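Long-range contact in membrane protein implicated in regulation of membrane protease activity (Corynebacterium glutamicum ATCC 13032, PDB 3CP0), which is of unknown molecular function but probably helps regulate membrane protease activity, and carries an NfeD-like soluble domain: residues A[29-34]-A[64-69]. Numbering follows the deposited sequence.
Sequences AEVLED and EIVSVI
A29 O takes one hydrogen bond and one CA-H...O contact from the facing strand. V66 N donates the hydrogen bond to A29 O, 2.9 Å. I65 CA adds the weaker CA-H...O contact to the same A29 O at 3.4 Å. V66 CG2 touches this oxygen too. A29 N returns a bond to V66 O at 2.8 Å. A29 and V66 thus form an antiparallel hydrogen-bonded pair. Next along the ladder, E30 and I65 form the non-hydrogen-bonded pair. A further bond runs from V31 N to E64 O, 2.8 Å.

On the buried face, V31 CG2 meets V66 CG1 at 3.8 Å, the two side chains crossing at about a right angle. V31 CG1 lies anti to the backbone N (chi1 175°). This leaves CG2 beside that N and facing the other strand, where it also touches E64 O. A29 CB touches V66 CG2. A29 CB also lies 4.3 Å from V68 CG2. On the other face, I65 CD1 lies 4.0 Å from E30 CG, against the extended glutamate chain.

This pairing joins the first and last strands in the sheet order, consistent with closure of an OB-type barrel. Strand 41-44 flanks 28-31, strand 75-80 flanks 65-72, and F60 packs on V31 and V66.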
# COMPACT_ATOMS: atom_id res chain seq x y z
N ALA A 29 -5.48 -3.01 2.19
CA ALA A 29 -5.81 -2.09 1.09
C ALA A 29 -5.87 -2.89 -0.20
O ALA A 29 -5.17 -3.90 -0.35
CB ALA A 29 -4.74 -0.99 0.99
N GLU A 30 -6.59 -2.35 -1.15
CA GLU A 30 -6.76 -3.02 -2.44
C GLU A 30 -5.93 -2.29 -3.49
O GLU A 30 -5.97 -1.04 -3.59
CB GLU A 30 -8.24 -3.01 -2.78
CG GLU A 30 -8.51 -3.66 -4.07
CD GLU A 30 -10.02 -3.77 -4.41
OE1 GLU A 30 -10.91 -3.33 -3.62
OE2 GLU A 30 -10.30 -4.33 -5.48
N VAL A 31 -5.11 -3.05 -4.22
CA VAL A 31 -4.22 -2.42 -5.20
C VAL A 31 -5.03 -1.92 -6.41
O VAL A 31 -5.80 -2.69 -7.01
CB VAL A 31 -3.10 -3.35 -5.67
CG1 VAL A 31 -2.29 -2.66 -6.78
CG2 VAL A 31 -2.16 -3.79 -4.45
N LEU A 32 -4.91 -0.63 -6.71
CA LEU A 32 -5.57 -0.05 -7.89
C LEU A 32 -4.66 0.12 -9.08
O LEU A 32 -5.13 0.03 -10.23
CB LEU A 32 -6.19 1.34 -7.59
CG LEU A 32 -7.15 1.38 -6.41
CD1 LEU A 32 -7.64 2.80 -6.19
CD2 LEU A 32 -8.34 0.42 -6.62
N GLU A 33 -3.41 0.51 -8.83
CA GLU A 33 -2.38 0.50 -9.87
C GLU A 33 -1.18 -0.21 -9.27
O GLU A 33 -0.86 -0.01 -8.08
CB GLU A 33 -2.00 1.91 -10.29
CG GLU A 33 -3.17 2.84 -10.54
CD GLU A 33 -3.87 2.62 -11.88
OE1 GLU A 33 -3.47 1.71 -12.68
OE2 GLU A 33 -4.83 3.37 -12.15
N ASP A 34 -0.53 -1.03 -10.09
CA ASP A 34 0.52 -1.96 -9.62
C ASP A 34 1.52 -1.27 -8.71
O ASP A 34 2.04 -0.19 -9.08
CB ASP A 34 1.32 -2.55 -10.80
CG ASP A 34 0.53 -3.48 -11.68
OD1 ASP A 34 -0.72 -3.63 -11.54
OD2 ASP A 34 1.20 -4.09 -12.58
N GLU A 64 -4.80 -7.07 -6.20
CA GLU A 64 -4.29 -7.78 -5.01
C GLU A 64 -4.66 -7.04 -3.72
O GLU A 64 -4.78 -5.81 -3.73
CB GLU A 64 -2.76 -8.03 -5.05
CG GLU A 64 -2.36 -9.03 -6.19
CD GLU A 64 -0.84 -9.29 -6.25
OE1 GLU A 64 -0.19 -9.32 -5.18
OE2 GLU A 64 -0.27 -9.49 -7.36
N ILE A 65 -4.84 -7.82 -2.65
CA ILE A 65 -5.02 -7.21 -1.31
C ILE A 65 -3.68 -7.23 -0.57
O ILE A 65 -3.00 -8.27 -0.54
CB ILE A 65 -6.08 -8.00 -0.46
CG1 ILE A 65 -7.39 -8.19 -1.24
CG2 ILE A 65 -6.27 -7.24 0.88
CD1 ILE A 65 -7.94 -6.89 -1.85
N VAL A 66 -3.28 -6.06 -0.04
CA VAL A 66 -2.04 -5.93 0.72
C VAL A 66 -2.34 -5.40 2.13
O VAL A 66 -3.49 -4.98 2.41
CB VAL A 66 -1.10 -4.94 -0.02
CG1 VAL A 66 -0.74 -5.58 -1.38
CG2 VAL A 66 -1.83 -3.58 -0.27
N SER A 67 -1.33 -5.43 3.00
CA SER A 67 -1.42 -4.89 4.34
C SER A 67 -0.51 -3.66 4.40
O SER A 67 0.66 -3.70 3.92
CB SER A 67 -0.95 -5.93 5.40
OG SER A 67 -2.08 -6.79 5.70
N VAL A 68 -1.03 -2.59 4.97
CA VAL A 68 -0.21 -1.37 5.20
C VAL A 68 0.64 -1.60 6.44
O VAL A 68 0.11 -1.85 7.53
CB VAL A 68 -1.08 -0.10 5.38
CG1 VAL A 68 -0.19 1.12 5.63
CG2 VAL A 68 -1.98 0.12 4.12
N ILE A 69 1.96 -1.62 6.26
CA ILE A 69 2.85 -1.87 7.41
C ILE A 69 3.65 -0.67 7.90
O ILE A 69 4.36 -0.72 8.87
CB ILE A 69 3.74 -3.18 7.16
CG1 ILE A 69 4.52 -3.09 5.85
CG2 ILE A 69 2.84 -4.41 7.13
CD1 ILE A 69 5.55 -2.00 5.86